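Local coordinates for protein hemoglobin subunit alpha (Isurus oxyrinchus, PDB 3MKB) that probably carries oxygen in shark blood, binding it at a haem iron within a four-chain haemoglobin of alpha and beta subunits, at residues G25-A28 against L29-F33; F43-A46 against D47-A50; M81-A84 against V85-K89; A123-K126 against L127-I131. All blocks are in the same frame, centred on the assembly; numbering follows the deposited sequence.

In the fold
All four contacts are local. Three run along helices of one globin chain, and contact 2 lies in the loop between helices 21-35 and 53-70. Contacts 1 and 4 are buried and lie on opposite sides of the chain's centre. Each joins apolar packing to a charged group that reaches another subunit. Contact 2 is a surface contact of tyrosine rings and backbone oxygens. Contact 3 is partly buried and binds the iron. Contacts 2 and 3 both touch the haem, with nearest atoms about 7 Å apart. Contacts 1 and 2 touch directly, where Phe33 packs on Phe43 and Tyr48. Contacts 3 and 4 do not meet.

Contact 1 (G25-A28 against L29-F33); sequences GAEA and LARLF
Leu29 lays its side chain beside the carbonyl oxygen of Gly25, one turn back in helix 21-35, the B helix of the globin fold. Leu29 N donates to Gly25 O at 2.9 Å. The leucine CG stands beside its own backbone N (chi1 -75°), which brings it to 3.6 Å from the same Gly25 O. The side chain also meets Val55 and His58 of helix 53-70. Ala30 repeats the helical bond, from its N to Ala26 O, and its CB packs on Pro114 of the beta subunit. Arg31 brings the charged chemistry. Its N gives a straight bond to Glu27 O. Its side chain runs extended from CG to NE, alongside the extended Glu27 chain and pointing the same way. Arg31 NH2 bonds Glu27 OE2 at 2.6 Å, as part of a salt bridge. That oxygen lies near the guanidinium plane but is met on its anti side, and the two flat groups are turned 57° apart. The second oxygen, OE1, bonds His112 NE2. Arg31 NH2 also bonds Phe112 O of the beta subunit, so the pair belongs to the interface between subunits. Leu32 N bonds Ala28 O at 3.0 Å, while its side chain leads off to Met100 and the haem. At Phe33 the ring turns back along the helix, and Leu29 O sits 3.1 Å above its plane, offset toward the rim.

Contact 2 (F43-A46 against D47-A50); sequences FDYA and DYSA. With HEM (protoporphyrin IX containing Fe), chain E.
Tyr48 folds back over Tyr45, and its hydroxyl reaches the backbone of Phe43. This is the tight part of the contact. Tyr48 CG stands beside its own backbone N (chi1 -67°), and this carries the ring back over Tyr45 CB. That CB sits over one face of the Tyr48 ring, 3.9 Å from its centroid and 18° off the ring normal, a CH-pi contact. The two tyrosine rings are tilted by 37° and pass obliquely. Tyr48 OH donates to Phe43 O at 2.9 Å. Phe43 O also takes a weak bond from Tyr45 N, which closes an inverse gamma turn centred on Asp44. The CB of Phe43 lies over the centre of the Tyr45 ring. Tyr45 OH gives a bond of 2.6 Å to HEM O2D, a propionate oxygen near the plane of the ring. Phe43 CE2 comes within 3.3 Å of HEM CMD. A phenylalanine in place of Tyr48 would probably take from Phe43 O the hydroxyl donor, and leave the turn less firmly held. Phe33 meets the Tyr48 ring edge-to-face, and Lys40 adds a cation-pi contact. The other side is looser. Asp44 and Ala46 are exposed. Asp47 works within its own segment: its OD1 accepts from Ser49 N at 3.0 Å, an Asx turn, and from Ser49 OG at 2.6 Å. The segments belong to the CD region of the globin fold, where a phenylalanine packed on the porphyrin marks the edge of the haem pocket.

Contact 3 (M81-A84 against V85-K89); sequences MVLA and VTHGK. With HEM (protoporphyrin IX containing Fe), chain E.
Leu83 and His87 lie side by side on helix 81-91, the F helix of the globin fold, and both point to the haem. His87 is the proximal histidine. Its CG stands beside the backbone N (chi1 -79°), and this turns the imidazole edge toward Leu83 O. That one oxygen takes two donors from His87. The backbone N gives a straight bond of 2.9 Å to Leu83 O. The ring ND1 adds a weak one to Leu83 O at 3.4 Å, with the oxygen in the plane of the ring. The weak ND1 bond and the iron bond together are likely to limit rotation of the imidazole. The ND1 bond may also make the ring a slightly better electron donor to the metal. Leu83 has nearly eclipsed torsions (chi1 -135°, chi2 17°), which lay CD1 beside both groups, 3.9 Å from His87 ND1 and 3.8 Å from HEM CMA. An alanine in place of Leu83 would probably open a gap beside the imidazole and the porphyrin methyl, leaving the ring less firmly packed on that side. Thr86 OG1 lies near Val82 O, and 4.0 Å from HEM O2A. Thr86 N bonds Val82 O. Helical bonds also run from Val85 N to Met81 O and from Gly88 N to Ala84 O. His58 NE2 also binds the iron, and His87 NE2 binds it at 2.2 Å.

Contact 4 (A123-K126 against L127-I131); sequences AVDK and LLSAI
Asp125 and Ser129 meet one turn apart on helix 118-135, through backbone, hydroxyl and water. Asp125 O accepts from Ser129 N at 2.9 Å. The serine OG stands beside its own backbone N (chi1 -66°), which places it 3.1 Å from the same Asp125 O. A water joins the two side chains: it donates to Asp125 OD1 at 2.6 Å and lies 3.0 Å from Ser129 OG. The other carboxylate oxygen, OD2, is paired with Arg140 NH1 of the second subunit in a salt bridge. The remaining backbone acceptors are met in helical order. Ala123 O takes Leu127 N, Lys126 O takes Ala130 N, and Val124 O takes Leu128 N at 2.8 Å, nearly along the C=O axis. Lys126 sends NZ to Ala1 O. On the inner side Val124 and Leu128 run side by side, with Val124 CG1 4.1 Å from Leu128 CD1. They pack on helix 97-112, while Leu127 meets helices 4-19 and 53-70. This is the H helix of the globin fold, and an aspartate here paired with the C-terminal arginine of the other alpha chain is a link known from tetrameric vertebrate haemoglobins.

Contact 1 (G25-A28 against L29-F33)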
loop_
_atom_site.group_PDB
_atom_site.type_symbol
_atom_site.label_atom_id
_atom_site.label_comp_id
_atom_site.label_asym_id
_atom_site.label_seq_id
_atom_site.Cartn_x
_atom_site.Cartn_y
_atom_site.Cartn_z
ATOM N N GLY A 25 19.425 2.624 -13.621
ATOM C CA GLY A 25 18.243 1.799 -13.853
ATOM C C GLY A 25 18.463 0.366 -13.392
ATOM O O GLY A 25 17.597 -0.206 -12.708
ATOM N N ALA A 26 19.560 -0.238 -13.812
ATOM C CA ALA A 26 19.796 -1.642 -13.500
ATOM C C ALA A 26 19.822 -1.795 -11.956
ATOM O O ALA A 26 19.311 -2.748 -11.412
ATOM C CB ALA A 26 21.089 -2.068 -14.079
ATOM N N GLU A 27 20.422 -0.810 -11.285
ATOM C CA GLU A 27 20.588 -0.869 -9.830
ATOM C C GLU A 27 19.228 -0.711 -9.146
ATOM O O GLU A 27 18.902 -1.420 -8.195
ATOM C CB GLU A 27 21.578 0.216 -9.355
ATOM C CG GLU A 27 21.646 0.297 -7.831
ATOM C CD GLU A 27 22.777 1.166 -7.323
ATOM O OE1 GLU A 27 23.740 1.458 -8.085
ATOM O OE2 GLU A 27 22.681 1.592 -6.158
ATOM N N ALA A 28 18.388 0.200 -9.648
ATOM C CA ALA A 28 17.113 0.431 -9.019
ATOM C C ALA A 28 16.260 -0.827 -9.193
ATOM O O ALA A 28 15.596 -1.257 -8.224
ATOM C CB ALA A 28 16.403 1.679 -9.596
ATOM N N LEU A 29 16.285 -1.432 -10.389
ATOM C CA LEU A 29 15.457 -2.642 -10.615
ATOM C C LEU A 29 16.022 -3.802 -9.751
ATOM O O LEU A 29 15.248 -4.611 -9.224
ATOM C CB LEU A 29 15.422 -3.031 -12.109
ATOM C CG LEU A 29 14.558 -2.186 -13.076
ATOM C CD1 LEU A 29 15.091 -2.424 -14.527
ATOM C CD2 LEU A 29 13.012 -2.494 -12.918
ATOM N N ALA A 30 17.341 -3.885 -9.616
ATOM C CA ALA A 30 17.952 -4.929 -8.747
ATOM C C ALA A 30 17.481 -4.772 -7.268
ATOM O O ALA A 30 17.158 -5.752 -6.579
ATOM C CB ALA A 30 19.494 -4.907 -8.852
ATOM N N ARG A 31 17.433 -3.529 -6.799
ATOM C CA ARG A 31 16.783 -3.209 -5.508
ATOM C C ARG A 31 15.339 -3.660 -5.438
ATOM O O ARG A 31 14.997 -4.339 -4.480
ATOM C CB ARG A 31 16.910 -1.717 -5.154
ATOM C CG ARG A 31 18.360 -1.215 -5.049
ATOM C CD ARG A 31 18.429 0.241 -4.446
ATOM N NE ARG A 31 19.826 0.624 -4.499
ATOM C CZ ARG A 31 20.767 0.183 -3.672
ATOM N NH1 ARG A 31 20.457 -0.570 -2.640
ATOM N NH2 ARG A 31 22.024 0.544 -3.859
ATOM N N LEU A 32 14.507 -3.322 -6.416
ATOM C CA LEU A 32 13.146 -3.823 -6.484
ATOM C C LEU A 32 13.048 -5.344 -6.280
ATOM O O LEU A 32 12.312 -5.808 -5.457
ATOM C CB LEU A 32 12.489 -3.427 -7.798
ATOM C CG LEU A 32 11.007 -3.735 -7.990
ATOM C CD1 LEU A 32 10.126 -3.104 -6.976
ATOM C CD2 LEU A 32 10.536 -3.422 -9.404
ATOM N N PHE A 33 13.815 -6.082 -7.060
ATOM C CA PHE A 33 13.733 -7.550 -7.093
ATOM C C PHE A 33 14.208 -8.150 -5.774
ATOM O O PHE A 33 13.651 -9.170 -5.310
ATOM C CB PHE A 33 14.533 -8.137 -8.277
ATOM C CG PHE A 33 14.038 -7.690 -9.646
ATOM C CD1 PHE A 33 12.671 -7.570 -9.907
ATOM C CD2 PHE A 33 14.949 -7.417 -10.674
ATOM C CE1 PHE A 33 12.186 -7.168 -11.169
ATOM C CE2 PHE A 33 14.476 -6.974 -11.943
ATOM C CZ PHE A 33 13.095 -6.896 -12.184
#

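Contact 2 (F43-A46 against D47-A50)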
loop_
_atom_site.group_PDB
_atom_site.type_symbol
_atom_site.label_atom_id
_atom_site.label_comp_id
_atom_site.label_asym_id
_atom_site.label_seq_id
_atom_site.Cartn_x
_atom_site.Cartn_y
_atom_site.Cartn_z
ATOM N N PHE A 43 9.096 -10.821 -15.277
ATOM C CA PHE A 43 10.327 -10.862 -16.086
ATOM C C PHE A 43 10.906 -12.279 -16.166
ATOM O O PHE A 43 11.156 -12.911 -15.154
ATOM C CB PHE A 43 11.364 -9.946 -15.417
ATOM C CG PHE A 43 10.852 -8.549 -15.195
ATOM C CD1 PHE A 43 10.354 -8.175 -13.967
ATOM C CD2 PHE A 43 10.841 -7.620 -16.247
ATOM C CE1 PHE A 43 9.866 -6.886 -13.754
ATOM C CE2 PHE A 43 10.366 -6.347 -16.053
ATOM C CZ PHE A 43 9.868 -5.977 -14.765
ATOM N N ASP A 44 11.094 -12.774 -17.367
ATOM C CA ASP A 44 11.689 -14.113 -17.537
ATOM C C ASP A 44 13.188 -13.925 -17.667
ATOM O O ASP A 44 13.724 -13.989 -18.775
ATOM C CB ASP A 44 11.097 -14.740 -18.803
ATOM C CG ASP A 44 11.654 -16.134 -19.135
ATOM O OD1 ASP A 44 12.400 -16.738 -18.324
ATOM O OD2 ASP A 44 11.330 -16.593 -20.264
ATOM N N TYR A 45 13.871 -13.688 -16.543
ATOM C CA TYR A 45 15.299 -13.403 -16.538
ATOM C C TYR A 45 16.044 -14.583 -15.902
ATOM O O TYR A 45 15.488 -15.308 -15.090
ATOM C CB TYR A 45 15.663 -12.147 -15.690
ATOM C CG TYR A 45 15.151 -10.817 -16.211
ATOM C CD1 TYR A 45 15.227 -9.661 -15.420
ATOM C CD2 TYR A 45 14.584 -10.707 -17.492
ATOM C CE1 TYR A 45 14.734 -8.399 -15.914
ATOM C CE2 TYR A 45 14.085 -9.485 -17.968
ATOM C CZ TYR A 45 14.184 -8.335 -17.189
ATOM O OH TYR A 45 13.706 -7.114 -17.665
ATOM N N ALA A 46 17.317 -14.704 -16.235
ATOM C CA ALA A 46 18.231 -15.616 -15.537
ATOM C C ALA A 46 18.940 -14.819 -14.404
ATOM O O ALA A 46 19.199 -15.332 -13.328
ATOM C CB ALA A 46 19.271 -16.186 -16.529
ATOM N N ASP A 47 19.258 -13.561 -14.664
ATOM C CA ASP A 47 20.014 -12.761 -13.683
ATOM C C ASP A 47 19.149 -11.510 -13.311
ATOM O O ASP A 47 18.821 -10.677 -14.192
ATOM C CB ASP A 47 21.371 -12.386 -14.326
ATOM C CG ASP A 47 22.282 -11.513 -13.432
ATOM O OD1 ASP A 47 21.928 -11.148 -12.284
ATOM O OD2 ASP A 47 23.389 -11.203 -13.923
ATOM N N TYR A 48 18.742 -11.432 -12.043
ATOM C CA TYR A 48 17.939 -10.323 -11.530
ATOM C C TYR A 48 18.745 -9.204 -10.811
ATOM O O TYR A 48 18.160 -8.284 -10.196
ATOM C CB TYR A 48 16.842 -10.841 -10.584
ATOM C CG TYR A 48 15.784 -11.667 -11.256
ATOM C CD1 TYR A 48 14.658 -11.077 -11.843
ATOM C CD2 TYR A 48 15.936 -13.037 -11.349
ATOM C CE1 TYR A 48 13.709 -11.855 -12.493
ATOM C CE2 TYR A 48 14.995 -13.821 -11.992
ATOM C CZ TYR A 48 13.892 -13.236 -12.535
ATOM O OH TYR A 48 13.000 -14.058 -13.167
ATOM N N SER A 49 20.059 -9.350 -10.824
ATOM C CA SER A 49 21.035 -8.356 -10.337
ATOM C C SER A 49 21.286 -7.268 -11.414
ATOM O O SER A 49 20.847 -7.428 -12.561
ATOM C CB SER A 49 22.375 -9.051 -10.059
ATOM O OG SER A 49 23.110 -9.126 -11.275
ATOM N N ALA A 50 22.026 -6.212 -11.038
ATOM C CA ALA A 50 22.373 -5.088 -11.936
ATOM C C ALA A 50 23.302 -5.495 -13.065
ATOM O O ALA A 50 23.431 -4.792 -14.058
ATOM C CB ALA A 50 22.972 -3.923 -11.167
HETATM C CHA HEM E . 9.116 -2.222 -20.842
HETATM C CHB HEM E . 9.410 2.194 -18.930
HETATM C CHC HEM E . 8.182 0.487 -14.510
HETATM C CHD HEM E . 7.472 -3.847 -16.478
HETATM C C1A HEM E . 9.282 -0.858 -20.744
HETATM C C2A HEM E . 9.631 0.058 -21.801
HETATM C C3A HEM E . 9.694 1.310 -21.298
HETATM C C4A HEM E . 9.429 1.188 -19.867
HETATM C CMA HEM E . 10.010 2.666 -22.033
HETATM C CAA HEM E . 9.722 -0.424 -23.260
HETATM C CBA HEM E . 8.236 -0.140 -23.662
HETATM C CGA HEM E . 8.039 -0.138 -25.146
HETATM O O1A HEM E . 8.870 -0.810 -25.840
HETATM O O2A HEM E . 7.069 0.512 -25.644
HETATM C C1B HEM E . 9.083 2.105 -17.588
HETATM C C2B HEM E . 8.969 3.227 -16.683
HETATM C C3B HEM E . 8.663 2.754 -15.464
HETATM C C4B HEM E . 8.529 1.322 -15.553
HETATM C CMB HEM E . 9.193 4.730 -17.009
HETATM C CAB HEM E . 8.405 3.557 -14.163
HETATM C CBB HEM E . 8.858 4.793 -13.887
HETATM C C1C HEM E . 7.879 -0.859 -14.610
HETATM C C2C HEM E . 7.496 -1.749 -13.511
HETATM C C3C HEM E . 7.316 -2.987 -14.036
HETATM C C4C HEM E . 7.574 -2.894 -15.485
HETATM C CMC HEM E . 7.411 -1.250 -12.039
HETATM C CAC HEM E . 6.909 -4.244 -13.219
HETATM C CBC HEM E . 7.313 -4.388 -11.923
HETATM C C1D HEM E . 7.918 -3.783 -17.798
HETATM C C2D HEM E . 8.081 -4.955 -18.615
HETATM C C3D HEM E . 8.646 -4.534 -19.940
HETATM C C4D HEM E . 8.689 -3.082 -19.838
HETATM C CMD HEM E . 7.823 -6.431 -18.199
HETATM C CAD HEM E . 8.983 -5.525 -21.114
HETATM C CBD HEM E . 10.490 -5.900 -21.263
HETATM C CGD HEM E . 11.085 -6.909 -20.253
HETATM O O1D HEM E . 10.504 -8.018 -19.983
HETATM O O2D HEM E . 12.181 -6.639 -19.683
HETATM N NA HEM E . 9.181 -0.134 -19.604
HETATM N NB HEM E . 8.797 0.926 -16.857
HETATM N NC HEM E . 7.886 -1.606 -15.750
HETATM N ND HEM E . 8.292 -2.664 -18.550
HETATM FE FE HEM E . 8.553 -0.837 -17.688
#

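Contact 3 (M81-A84 against V85-K89)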
loop_
_atom_site.group_PDB
_atom_site.type_symbol
_atom_site.label_atom_id
_atom_site.label_comp_id
_atom_site.label_asym_id
_atom_site.label_seq_id
_atom_site.Cartn_x
_atom_site.Cartn_y
_atom_site.Cartn_z
ATOM N N MET A 81 1.255 9.365 -21.778
ATOM C CA MET A 81 0.114 8.531 -22.169
ATOM C C MET A 81 0.547 7.240 -22.870
ATOM O O MET A 81 0.009 6.154 -22.595
ATOM C CB MET A 81 -0.940 9.322 -22.962
ATOM C CG MET A 81 -1.923 8.460 -23.762
ATOM S SD MET A 81 -3.503 9.236 -24.165
ATOM C CE MET A 81 -3.111 11.003 -23.995
ATOM N N VAL A 82 1.525 7.351 -23.754
ATOM C CA VAL A 82 2.045 6.171 -24.445
ATOM C C VAL A 82 2.485 5.097 -23.439
ATOM O O VAL A 82 2.178 3.912 -23.574
ATOM C CB VAL A 82 3.200 6.544 -25.404
ATOM C CG1 VAL A 82 4.126 5.375 -25.671
ATOM C CG2 VAL A 82 2.625 7.066 -26.675
ATOM N N LEU A 83 3.193 5.531 -22.422
ATOM C CA LEU A 83 3.736 4.584 -21.492
ATOM C C LEU A 83 2.652 3.991 -20.565
ATOM O O LEU A 83 2.705 2.805 -20.187
ATOM C CB LEU A 83 4.853 5.273 -20.706
ATOM C CG LEU A 83 6.133 4.466 -20.546
ATOM C CD1 LEU A 83 6.246 3.276 -21.544
ATOM C CD2 LEU A 83 7.288 5.439 -20.664
ATOM N N ALA A 84 1.699 4.827 -20.184
ATOM C CA ALA A 84 0.546 4.412 -19.431
ATOM C C ALA A 84 -0.226 3.317 -20.211
ATOM O O ALA A 84 -0.672 2.307 -19.636
ATOM C CB ALA A 84 -0.350 5.607 -19.207
ATOM N N VAL A 85 -0.386 3.515 -21.520
ATOM C CA VAL A 85 -1.026 2.465 -22.356
ATOM C C VAL A 85 -0.240 1.160 -22.462
ATOM O O VAL A 85 -0.825 0.096 -22.392
ATOM C CB VAL A 85 -1.405 2.984 -23.772
ATOM C CG1 VAL A 85 -1.809 1.807 -24.706
ATOM C CG2 VAL A 85 -2.514 3.970 -23.659
ATOM N N THR A 86 1.065 1.226 -22.642
ATOM C CA THR A 86 1.879 0.026 -22.694
ATOM C C THR A 86 1.850 -0.730 -21.357
ATOM O O THR A 86 1.591 -1.967 -21.342
ATOM C CB THR A 86 3.323 0.350 -23.128
ATOM O OG1 THR A 86 3.270 0.920 -24.467
ATOM C CG2 THR A 86 4.136 -0.903 -23.182
ATOM N N HIS A 87 2.065 -0.008 -20.248
ATOM C CA HIS A 87 2.084 -0.690 -18.941
ATOM C C HIS A 87 0.751 -1.160 -18.472
ATOM O O HIS A 87 0.629 -2.261 -17.885
ATOM C CB HIS A 87 2.809 0.119 -17.854
ATOM C CG HIS A 87 4.288 -0.001 -17.966
ATOM N ND1 HIS A 87 5.012 0.753 -18.861
ATOM C CD2 HIS A 87 5.169 -0.852 -17.391
ATOM C CE1 HIS A 87 6.287 0.410 -18.784
ATOM N NE2 HIS A 87 6.411 -0.561 -17.903
ATOM N N GLY A 88 -0.236 -0.311 -18.720
ATOM C CA GLY A 88 -1.557 -0.543 -18.284
ATOM C C GLY A 88 -2.362 -1.499 -19.151
ATOM O O GLY A 88 -3.177 -2.209 -18.607
ATOM N N LYS A 89 -2.164 -1.496 -20.474
ATOM C CA LYS A 89 -3.015 -2.305 -21.392
ATOM C C LYS A 89 -2.303 -3.504 -22.056
ATOM O O LYS A 89 -2.915 -4.551 -22.303
ATOM C CB LYS A 89 -3.638 -1.423 -22.487
ATOM C CG LYS A 89 -4.579 -0.366 -21.965
ATOM C CD LYS A 89 -5.874 -1.076 -21.549
ATOM C CE LYS A 89 -7.107 -0.313 -21.953
ATOM N NZ LYS A 89 -7.272 0.855 -21.065
HETATM C CHA HEM E . 9.116 -2.222 -20.842
HETATM C CHB HEM E . 9.410 2.194 -18.930
HETATM C CHC HEM E . 8.182 0.487 -14.510
HETATM C CHD HEM E . 7.472 -3.847 -16.478
HETATM C C1A HEM E . 9.282 -0.858 -20.744
HETATM C C2A HEM E . 9.631 0.058 -21.801
HETATM C C3A HEM E . 9.694 1.310 -21.298
HETATM C C4A HEM E . 9.429 1.188 -19.867
HETATM C CMA HEM E . 10.010 2.666 -22.033
HETATM C CAA HEM E . 9.722 -0.424 -23.260
HETATM C CBA HEM E . 8.236 -0.140 -23.662
HETATM C CGA HEM E . 8.039 -0.138 -25.146
HETATM O O1A HEM E . 8.870 -0.810 -25.840
HETATM O O2A HEM E . 7.069 0.512 -25.644
HETATM C C1B HEM E . 9.083 2.105 -17.588
HETATM C C2B HEM E . 8.969 3.227 -16.683
HETATM C C3B HEM E . 8.663 2.754 -15.464
HETATM C C4B HEM E . 8.529 1.322 -15.553
HETATM C CMB HEM E . 9.193 4.730 -17.009
HETATM C CAB HEM E . 8.405 3.557 -14.163
HETATM C CBB HEM E . 8.858 4.793 -13.887
HETATM C C1C HEM E . 7.879 -0.859 -14.610
HETATM C C2C HEM E . 7.496 -1.749 -13.511
HETATM C C3C HEM E . 7.316 -2.987 -14.036
HETATM C C4C HEM E . 7.574 -2.894 -15.485
HETATM C CMC HEM E . 7.411 -1.250 -12.039
HETATM C CAC HEM E . 6.909 -4.244 -13.219
HETATM C CBC HEM E . 7.313 -4.388 -11.923
HETATM C C1D HEM E . 7.918 -3.783 -17.798
HETATM C C2D HEM E . 8.081 -4.955 -18.615
HETATM C C3D HEM E . 8.646 -4.534 -19.940
HETATM C C4D HEM E . 8.689 -3.082 -19.838
HETATM C CMD HEM E . 7.823 -6.431 -18.199
HETATM C CAD HEM E . 8.983 -5.525 -21.114
HETATM C CBD HEM E . 10.490 -5.900 -21.263
HETATM C CGD HEM E . 11.085 -6.909 -20.253
HETATM O O1D HEM E . 10.504 -8.018 -19.983
HETATM O O2D HEM E . 12.181 -6.639 -19.683
HETATM N NA HEM E . 9.181 -0.134 -19.604
HETATM N NB HEM E . 8.797 0.926 -16.857
HETATM N NC HEM E . 7.886 -1.606 -15.750
HETATM N ND HEM E . 8.292 -2.664 -18.550
HETATM FE FE HEM E . 8.553 -0.837 -17.688
#

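Contact 4 (A123-K126 against L127-I131)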
loop_
_atom_site.group_PDB
_atom_site.type_symbol
_atom_site.label_atom_id
_atom_site.label_comp_id
_atom_site.label_asym_id
_atom_site.label_seq_id
_atom_site.Cartn_x
_atom_site.Cartn_y
_atom_site.Cartn_z
ATOM N N ALA A 123 11.824 16.734 -3.765
ATOM C CA ALA A 123 11.639 17.105 -5.190
ATOM C C ALA A 123 11.516 15.907 -6.142
ATOM O O ALA A 123 10.579 15.834 -6.974
ATOM C CB ALA A 123 12.762 17.975 -5.626
ATOM N N VAL A 124 12.463 14.982 -6.034
ATOM C CA VAL A 124 12.464 13.793 -6.905
ATOM C C VAL A 124 11.261 12.904 -6.633
ATOM O O VAL A 124 10.569 12.477 -7.575
ATOM C CB VAL A 124 13.763 12.976 -6.796
ATOM C CG1 VAL A 124 13.814 11.864 -7.907
ATOM C CG2 VAL A 124 14.942 13.904 -6.917
ATOM N N ASP A 125 11.012 12.608 -5.354
ATOM C CA ASP A 125 9.835 11.839 -4.981
ATOM C C ASP A 125 8.545 12.426 -5.528
ATOM O O ASP A 125 7.656 11.672 -5.937
ATOM C CB ASP A 125 9.691 11.687 -3.472
ATOM C CG ASP A 125 8.807 10.497 -3.096
ATOM O OD1 ASP A 125 8.744 9.512 -3.869
ATOM O OD2 ASP A 125 8.275 10.488 -1.980
ATOM N N LYS A 126 8.454 13.758 -5.597
ATOM C CA LYS A 126 7.298 14.374 -6.249
ATOM C C LYS A 126 7.207 14.087 -7.731
ATOM O O LYS A 126 6.118 13.784 -8.221
ATOM C CB LYS A 126 7.234 15.893 -6.020
ATOM C CG LYS A 126 6.915 16.207 -4.583
ATOM C CD LYS A 126 7.060 17.701 -4.299
ATOM C CE LYS A 126 5.892 18.466 -4.929
ATOM N NZ LYS A 126 5.734 19.820 -4.297
ATOM N N LEU A 127 8.310 14.218 -8.444
ATOM C CA LEU A 127 8.385 13.742 -9.833
ATOM C C LEU A 127 7.984 12.254 -9.965
ATOM O O LEU A 127 7.105 11.893 -10.763
ATOM C CB LEU A 127 9.775 13.988 -10.432
ATOM C CG LEU A 127 10.019 13.456 -11.864
ATOM C CD1 LEU A 127 9.054 14.081 -12.883
ATOM C CD2 LEU A 127 11.493 13.547 -12.306
ATOM N N LEU A 128 8.629 11.375 -9.197
ATOM C CA LEU A 128 8.227 9.936 -9.261
ATOM C C LEU A 128 6.746 9.626 -8.973
ATOM O O LEU A 128 6.147 8.786 -9.677
ATOM C CB LEU A 128 9.175 9.039 -8.419
ATOM C CG LEU A 128 10.664 9.150 -8.800
ATOM C CD1 LEU A 128 11.683 8.373 -7.945
ATOM C CD2 LEU A 128 10.847 8.764 -10.277
ATOM N N SER A 129 6.148 10.327 -7.997
ATOM C CA SER A 129 4.705 10.201 -7.663
ATOM C C SER A 129 3.817 10.578 -8.822
ATOM O O SER A 129 2.863 9.858 -9.118
ATOM C CB SER A 129 4.283 11.014 -6.427
ATOM O OG SER A 129 4.918 10.469 -5.295
ATOM N N ALA A 130 4.142 11.693 -9.480
ATOM C CA ALA A 130 3.411 12.102 -10.694
ATOM C C ALA A 130 3.596 11.080 -11.839
ATOM O O ALA A 130 2.672 10.792 -12.608
ATOM C CB ALA A 130 3.892 13.483 -11.121
ATOM N N ILE A 131 4.786 10.489 -11.930
ATOM C CA ILE A 131 5.025 9.480 -12.939
ATOM C C ILE A 131 4.150 8.246 -12.597
ATOM O O ILE A 131 3.340 7.841 -13.427
ATOM C CB ILE A 131 6.526 9.146 -13.134
ATOM C CG1 ILE A 131 7.292 10.372 -13.679
ATOM C CG2 ILE A 131 6.689 7.981 -14.102
ATOM C CD1 ILE A 131 8.802 10.220 -13.617
HETATM O O HOH W 1 6.890 8.226 -5.246
#